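Local coordinates for protein diketoreductase (Acinetobacter baylyi, PDB 4E12) that reduces dicarbonyl compounds with NADH and probably also interconverts (3S)-3-hydroxyacyl-CoA and 3-oxoacyl-CoA, as its 3-hydroxyacyl-CoA dehydrogenase relatives do, at residues K68-G72 with I73-D77; G190-L193 with N194-V198; N265-K269 with G270-L274. All coordinates share one frame; numbering follows the deposited sequence.

Contact 1: K68-G72 with I73-D77; sequences KALGG and IRYSD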
loop_
_atom_site.group_PDB
_atom_site.type_symbol
_atom_site.label_atom_id
_atom_site.label_comp_id
_atom_site.label_asym_id
_atom_site.label_seq_id
_atom_site.Cartn_x
_atom_site.Cartn_y
_atom_site.Cartn_z
ATOM N N LYS A 68 -29.896 25.003 -3.117
ATOM C CA LYS A 68 -29.510 26.393 -3.319
ATOM C C LYS A 68 -28.232 26.418 -4.164
ATOM O O LYS A 68 -28.104 27.206 -5.107
ATOM C CB LYS A 68 -29.298 27.098 -1.974
ATOM C CG LYS A 68 -29.043 28.603 -2.072
ATOM C CD LYS A 68 -28.967 29.242 -0.685
ATOM C CE LYS A 68 -28.762 30.750 -0.756
ATOM N NZ LYS A 68 -27.479 31.119 -1.417
ATOM N N ALA A 69 -27.286 25.542 -3.846
ATOM C CA ALA A 69 -26.054 25.511 -4.627
ATOM C C ALA A 69 -26.392 25.149 -6.074
ATOM O O ALA A 69 -25.900 25.772 -7.019
ATOM C CB ALA A 69 -25.072 24.514 -4.038
ATOM N N LEU A 70 -27.241 24.141 -6.239
ATOM C CA LEU A 70 -27.660 23.682 -7.564
ATOM C C LEU A 70 -28.255 24.826 -8.391
ATOM O O LEU A 70 -27.889 25.052 -9.554
ATOM C CB LEU A 70 -28.701 22.580 -7.391
ATOM C CG LEU A 70 -29.499 22.116 -8.603
ATOM C CD1 LEU A 70 -28.558 21.521 -9.643
ATOM C CD2 LEU A 70 -30.538 21.093 -8.155
ATOM N N GLY A 71 -29.188 25.542 -7.781
ATOM C CA GLY A 71 -29.883 26.592 -8.501
ATOM C C GLY A 71 -29.023 27.785 -8.840
ATOM O O GLY A 71 -29.373 28.563 -9.732
ATOM N N GLY A 72 -27.901 27.936 -8.140
ATOM C CA GLY A 72 -27.021 29.065 -8.387
ATOM C C GLY A 72 -25.990 28.869 -9.496
ATOM O O GLY A 72 -25.321 29.828 -9.880
ATOM N N ILE A 73 -25.852 27.645 -10.005
ATOM C CA ILE A 73 -24.879 27.323 -11.061
ATOM C C ILE A 73 -25.291 27.907 -12.420
ATOM O O ILE A 73 -26.426 27.734 -12.868
ATOM C CB ILE A 73 -24.700 25.788 -11.206
ATOM C CG1 ILE A 73 -24.003 25.227 -9.963
ATOM C CG2 ILE A 73 -23.958 25.456 -12.489
ATOM C CD1 ILE A 73 -23.982 23.738 -9.878
ATOM N N ARG A 74 -24.364 28.599 -13.071
ATOM C CA ARG A 74 -24.625 29.164 -14.396
ATOM C C ARG A 74 -24.101 28.199 -15.468
ATOM O O ARG A 74 -23.016 27.637 -15.315
ATOM C CB ARG A 74 -23.952 30.538 -14.502
ATOM C CG ARG A 74 -24.275 31.312 -15.778
ATOM C CD ARG A 74 -23.818 32.771 -15.709
ATOM N NE ARG A 74 -22.364 32.932 -15.683
ATOM C CZ ARG A 74 -21.614 33.143 -16.763
ATOM N NH1 ARG A 74 -22.174 33.216 -17.965
ATOM N NH2 ARG A 74 -20.299 33.285 -16.648
ATOM N N TYR A 75 -24.872 27.995 -16.533
ATOM C CA TYR A 75 -24.489 27.079 -17.600
ATOM C C TYR A 75 -24.161 27.882 -18.823
ATOM O O TYR A 75 -24.877 28.833 -19.155
ATOM C CB TYR A 75 -25.644 26.148 -17.966
ATOM C CG TYR A 75 -26.145 25.321 -16.824
ATOM C CD1 TYR A 75 -25.757 23.990 -16.693
ATOM C CD2 TYR A 75 -27.005 25.861 -15.871
ATOM C CE1 TYR A 75 -26.214 23.209 -15.646
ATOM C CE2 TYR A 75 -27.464 25.088 -14.807
ATOM C CZ TYR A 75 -27.062 23.764 -14.709
ATOM O OH TYR A 75 -27.494 22.972 -13.681
ATOM N N SER A 76 -23.103 27.486 -19.515
ATOM C CA SER A 76 -22.685 28.230 -20.698
ATOM C C SER A 76 -22.123 27.290 -21.763
ATOM O O SER A 76 -21.433 26.321 -21.432
ATOM C CB SER A 76 -21.612 29.238 -20.292
ATOM O OG SER A 76 -21.199 30.029 -21.389
ATOM N N ASP A 77 -22.419 27.565 -23.036
ATOM C CA ASP A 77 -21.731 26.852 -24.108
ATOM C C ASP A 77 -21.024 27.836 -25.019
ATOM O O ASP A 77 -20.786 27.568 -26.199
ATOM C CB ASP A 77 -22.648 25.893 -24.884
ATOM C CG ASP A 77 -23.739 26.597 -25.680
ATOM O OD1 ASP A 77 -23.904 27.840 -25.586
ATOM O OD2 ASP A 77 -24.452 25.874 -26.409
HETATM O O HOH W 1 -29.105 23.921 -11.927
#
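The passage from helix 65-72 into the edge strand 74-76 of the NAD-binding domain brings Leu70 together with Ile73 and Tyr75. One water joins the helix end to the strand. It donates to Leu70 O at 2.9 Å and lies 2.6 Å from Tyr75 OH, in the plane of the tyrosine ring at its edge. Leu70 O also accepts a weak bond from Ile73 N, 3.3 Å long with an N-H...O angle of 162°. The two partners give this carbonyl oxygen at the helix end a direct link and a water-mediated link to the next segment. Leu70 CD1 stands 4.4 Å from Tyr75 OH, a loose approach.

In this Rossmann-type domain, strand 74-76 lies at one end of the parallel run and pairs with strand 29-33. Tyr75 stands near the NAD(+) pocket, its side chain about 6 Å from that of Thr12, a cofactor-binding residue.

Ile73 is the buried side chain of the turn. Its CG1 lies beside the backbone N (chi1 -68°), which puts it back over the helix end, 3.5 Å from Ala69 O. The other branch, CG2, sits 4.1 Å above one face of the Tyr75 ring, offset toward the rim. Helix 37-57 packs on this region: Phe47 meets Leu70 and Lys44 meets Tyr75.

Contact 2: G190-L193 with N194-V198; sequences GYVL and NSLLV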
loop_
_atom_site.group_PDB
_atom_site.type_symbol
_atom_site.label_atom_id
_atom_site.label_comp_id
_atom_site.label_asym_id
_atom_site.label_seq_id
_atom_site.Cartn_x
_atom_site.Cartn_y
_atom_site.Cartn_z
ATOM N N GLY A 190 1.366 11.062 -12.277
ATOM C CA GLY A 190 0.605 10.340 -11.271
ATOM C C GLY A 190 0.549 11.049 -9.929
ATOM O O GLY A 190 0.037 10.497 -8.953
ATOM N N TYR A 191 1.064 12.271 -9.865
ATOM C CA TYR A 191 1.025 13.045 -8.620
ATOM C C TYR A 191 1.570 12.175 -7.478
ATOM O O TYR A 191 2.550 11.440 -7.665
ATOM C CB TYR A 191 -0.424 13.518 -8.328
ATOM C CG TYR A 191 -1.034 14.324 -9.470
ATOM C CD1 TYR A 191 -0.990 15.713 -9.469
ATOM C CD2 TYR A 191 -1.649 13.692 -10.547
ATOM C CE1 TYR A 191 -1.550 16.469 -10.524
ATOM C CE2 TYR A 191 -2.207 14.436 -11.608
ATOM C CZ TYR A 191 -2.152 15.821 -11.583
ATOM O OH TYR A 191 -2.699 16.562 -12.617
ATOM N N VAL A 192 0.917 12.235 -6.320
ATOM C CA VAL A 192 1.290 11.434 -5.158
ATOM C C VAL A 192 0.478 10.139 -5.050
ATOM O O VAL A 192 1.045 9.046 -5.014
ATOM C CB VAL A 192 1.162 12.232 -3.829
ATOM C CG1 VAL A 192 1.431 11.320 -2.644
ATOM C CG2 VAL A 192 2.159 13.396 -3.811
ATOM N N LEU A 193 -0.847 10.245 -4.989
ATOM C CA LEU A 193 -1.653 9.048 -4.716
ATOM C C LEU A 193 -1.449 7.911 -5.722
ATOM O O LEU A 193 -1.201 6.765 -5.334
ATOM C CB LEU A 193 -3.136 9.397 -4.633
ATOM C CG LEU A 193 -4.028 8.182 -4.406
ATOM C CD1 LEU A 193 -3.638 7.414 -3.137
ATOM C CD2 LEU A 193 -5.467 8.642 -4.365
ATOM N N ASN A 194 -1.599 8.215 -7.006
ATOM C CA ASN A 194 -1.418 7.206 -8.039
ATOM C C ASN A 194 0.012 6.684 -8.036
ATOM O O ASN A 194 0.257 5.508 -8.325
ATOM C CB ASN A 194 -1.793 7.771 -9.403
ATOM C CG ASN A 194 -3.265 8.141 -9.485
ATOM O OD1 ASN A 194 -4.098 7.570 -8.776
ATOM N ND2 ASN A 194 -3.592 9.106 -10.342
ATOM N N SER A 195 0.966 7.545 -7.698
ATOM C CA SER A 195 2.351 7.109 -7.637
ATOM C C SER A 195 2.552 6.078 -6.563
ATOM O O SER A 195 3.412 5.211 -6.701
ATOM C CB SER A 195 3.312 8.294 -7.441
ATOM O OG SER A 195 3.318 9.082 -8.614
ATOM N N LEU A 196 1.763 6.150 -5.495
ATOM C CA LEU A 196 1.888 5.183 -4.415
ATOM C C LEU A 196 1.045 3.951 -4.669
ATOM O O LEU A 196 1.475 2.831 -4.395
ATOM C CB LEU A 196 1.444 5.799 -3.091
ATOM C CG LEU A 196 2.218 6.971 -2.514
ATOM C CD1 LEU A 196 1.529 7.383 -1.223
ATOM C CD2 LEU A 196 3.642 6.524 -2.230
ATOM N N LEU A 197 -0.176 4.166 -5.165
ATOM C CA LEU A 197 -1.114 3.076 -5.321
ATOM C C LEU A 197 -0.782 2.132 -6.468
ATOM O O LEU A 197 -0.915 0.919 -6.316
ATOM C CB LEU A 197 -2.531 3.609 -5.482
ATOM C CG LEU A 197 -3.620 2.557 -5.562
ATOM C CD1 LEU A 197 -3.730 1.784 -4.248
ATOM C CD2 LEU A 197 -4.921 3.255 -5.900
ATOM N N VAL A 198 -0.369 2.653 -7.620
ATOM C CA VAL A 198 -0.119 1.765 -8.751
ATOM C C VAL A 198 0.930 0.707 -8.425
ATOM O O VAL A 198 0.752 -0.458 -8.778
ATOM C CB VAL A 198 0.220 2.547 -10.044
ATOM C CG1 VAL A 198 0.767 1.598 -11.112
ATOM C CG2 VAL A 198 -1.051 3.225 -10.545
HETATM O O HOH W 2 -2.728 10.728 -7.924
#
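Val192 O and Leu193 O carry the backbone bonds that start the helix. Leu196 N donates to Val192 O at 3.0 Å, and Leu197 N donates to Leu193 O at 2.8 Å. Leu193 O also takes a weak bond from Leu196 N.

A side-chain bond runs from Ser195 OG to Tyr191 O, 2.7 Å long. The hydroxyl, which also bonds to Lys188 NZ, sits above the carbonyl plane, 36° out of it. OG lies beside its own backbone N (chi1 -69°), which turns it back toward the loop.

Gly190 O serves the same turn. It accepts a weak bond from Ser195 N and a bond from a water, which in turn accepts from Asn194 N at 2.9 Å. Asn194 CB packs 3.3 Å from this carbonyl oxygen. A CB on Gly190 would point at the helix and crowd Ser195 OG.

Apolar contact is light: Val192 and Leu196 run alongside each other, with CG1 of Val192 4.2 Å from CD1 of Leu196. Thr221 of the second subunit packs on Val192 and Leu193, and Trp222 of that subunit on Leu196 and Leu197.

The Tyr191 ring stacks on His143, predicted to be important for activity, its OH bonds to Ser121 O, and Glu155 OE2 accepts from both Val192 N and Leu193 N at the first turn of the helix. This is the N-terminal end of helix 193-209, the first helix of the C-terminal domain, set beside the probable active site.

Contact 3: N265-K269 with G270-L274; sequences NYIDK and GKLGL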
loop_
_atom_site.group_PDB
_atom_site.type_symbol
_atom_site.label_atom_id
_atom_site.label_comp_id
_atom_site.label_asym_id
_atom_site.label_seq_id
_atom_site.Cartn_x
_atom_site.Cartn_y
_atom_site.Cartn_z
ATOM N N ASN A 265 -11.094 -13.428 -17.428
ATOM C CA ASN A 265 -11.736 -13.917 -16.222
ATOM C C ASN A 265 -12.794 -13.004 -15.630
ATOM O O ASN A 265 -13.616 -13.468 -14.844
ATOM C CB ASN A 265 -10.690 -14.242 -15.170
ATOM C CG ASN A 265 -9.783 -15.346 -15.609
ATOM O OD1 ASN A 265 -10.246 -16.454 -15.887
ATOM N ND2 ASN A 265 -8.494 -15.054 -15.721
ATOM N N TYR A 266 -12.798 -11.724 -15.981
ATOM C CA TYR A 266 -13.746 -10.814 -15.356
ATOM C C TYR A 266 -14.521 -9.986 -16.355
ATOM O O TYR A 266 -15.743 -10.119 -16.453
ATOM C CB TYR A 266 -13.047 -9.930 -14.314
ATOM C CG TYR A 266 -12.496 -10.765 -13.188
ATOM C CD1 TYR A 266 -11.240 -11.362 -13.289
ATOM C CD2 TYR A 266 -13.232 -10.966 -12.021
ATOM C CE1 TYR A 266 -10.730 -12.142 -12.259
ATOM C CE2 TYR A 266 -12.733 -11.740 -10.985
ATOM C CZ TYR A 266 -11.483 -12.325 -11.110
ATOM O OH TYR A 266 -10.996 -13.086 -10.088
ATOM N N ILE A 267 -13.819 -9.154 -17.111
ATOM C CA ILE A 267 -14.470 -8.294 -18.090
ATOM C C ILE A 267 -15.388 -9.112 -19.018
ATOM O O ILE A 267 -16.516 -8.705 -19.308
ATOM C CB ILE A 267 -13.431 -7.545 -18.968
ATOM C CG1 ILE A 267 -12.400 -6.801 -18.102
ATOM C CG2 ILE A 267 -14.129 -6.568 -19.897
ATOM C CD1 ILE A 267 -13.012 -5.898 -17.077
ATOM N N ASP A 268 -14.918 -10.269 -19.479
ATOM C CA ASP A 268 -15.698 -11.062 -20.428
ATOM C C ASP A 268 -16.897 -11.725 -19.775
ATOM O O ASP A 268 -17.787 -12.227 -20.465
ATOM C CB ASP A 268 -14.851 -12.121 -21.150
ATOM C CG ASP A 268 -13.952 -11.527 -22.224
ATOM O OD1 ASP A 268 -14.000 -10.307 -22.451
ATOM O OD2 ASP A 268 -13.202 -12.285 -22.865
ATOM N N LYS A 269 -16.931 -11.719 -18.450
ATOM C CA LYS A 269 -18.052 -12.302 -17.723
ATOM C C LYS A 269 -18.971 -11.248 -17.116
ATOM O O LYS A 269 -19.849 -11.576 -16.316
ATOM C CB LYS A 269 -17.539 -13.227 -16.622
ATOM C CG LYS A 269 -16.735 -14.405 -17.152
ATOM C CD LYS A 269 -16.397 -15.372 -16.042
ATOM C CE LYS A 269 -15.676 -16.597 -16.579
ATOM N NZ LYS A 269 -15.369 -17.570 -15.491
ATOM N N GLY A 270 -18.780 -9.990 -17.493
ATOM C CA GLY A 270 -19.539 -8.922 -16.872
ATOM C C GLY A 270 -19.292 -8.758 -15.378
ATOM O O GLY A 270 -20.144 -8.242 -14.656
ATOM N N LYS A 271 -18.130 -9.199 -14.898
ATOM C CA LYS A 271 -17.749 -8.988 -13.496
ATOM C C LYS A 271 -16.790 -7.810 -13.417
ATOM O O LYS A 271 -15.573 -7.994 -13.503
ATOM C CB LYS A 271 -17.079 -10.250 -12.929
ATOM C CG LYS A 271 -18.004 -11.459 -12.892
ATOM C CD LYS A 271 -17.299 -12.690 -12.326
ATOM C CE LYS A 271 -18.231 -13.896 -12.261
ATOM N NZ LYS A 271 -17.553 -15.088 -11.659
ATOM N N LEU A 272 -17.331 -6.601 -13.264
ATOM C CA LEU A 272 -16.526 -5.391 -13.401
ATOM C C LEU A 272 -16.166 -4.753 -12.067
ATOM O O LEU A 272 -15.491 -3.718 -12.016
ATOM C CB LEU A 272 -17.251 -4.385 -14.294
ATOM C CG LEU A 272 -17.611 -4.878 -15.691
ATOM C CD1 LEU A 272 -18.240 -3.748 -16.483
ATOM C CD2 LEU A 272 -16.355 -5.365 -16.387
ATOM N N GLY A 273 -16.609 -5.374 -10.983
ATOM C CA GLY A 273 -16.295 -4.844 -9.678
ATOM C C GLY A 273 -17.501 -4.291 -8.954
ATOM O O GLY A 273 -18.612 -4.811 -9.077
ATOM N N LEU A 274 -17.269 -3.223 -8.205
ATOM C CA LEU A 274 -18.267 -2.610 -7.346
ATOM C C LEU A 274 -19.503 -2.206 -8.157
ATOM O O LEU A 274 -20.640 -2.456 -7.745
ATOM C CB LEU A 274 -17.627 -1.396 -6.674
ATOM C CG LEU A 274 -18.119 -0.974 -5.299
ATOM C CD1 LEU A 274 -18.038 -2.172 -4.360
ATOM C CD2 LEU A 274 -17.241 0.165 -4.800
#
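A Schellman motif ends helix 253-267 at the protein surface, where Tyr266 and Ile267 meet Gly270 and Lys271. Lys271 N donates to Tyr266 O at 3.0 Å with an N-H...O angle of 157°. Gly270 N donates to Ile267 O at 3.2 Å, closing a type I turn from Ile267 to Gly270. Gly270 is the C-prime residue, with a phi of 63°. Tyr266 O holds two donors, since Lys269 N reaches it from the opposite face of its plane.

Leu272 folds back onto Ile267. It comes across Ile267 almost perpendicularly, and Ile267 CD1 meets Leu272 CD2 at 3.5 Å, tighter than usual. Lys271 CB lies 4.0 Å from Tyr266 CD2, oblique to the ring. Lys269 and Lys271 both run extended, their NZ atoms 5.1 Å apart. Lys271 NZ has a long, weak ion pair with Glu278. The buried Lys271 O, 3.3 Å from Tyr266 CB, has no hydrogen-bond partner in the model.

Phe280, near the C-terminus, meets the Tyr266 ring with the planes at about 45°. Helix 241-249 packs on this end of the helix: its Leu241 touches Tyr266 and Ile267, and its Thr242 touches Leu272.

How the contacts relate
The three contacts follow one another along the chain and do not touch. Contact 1 belongs to the NAD-binding domain, where it leads from helix 65-72 into an outermost strand of the sheet. Contact 2 lies where the loop after strand 180-183 enters helix 193-209. There Tyr191 packs against strands 139-144 and 153-158, at the junction of the two domains and beside the probable active site. Contact 3 is at the end of helix 253-267 in the C-terminal domain, away from the annotated sites. Centre to centre, contacts 2 and 3 are about 24 Å apart. Contact 1 lies about 33 Å from contact 2, on the opposite side of the chain's centre, and about 37 Å from contact 3.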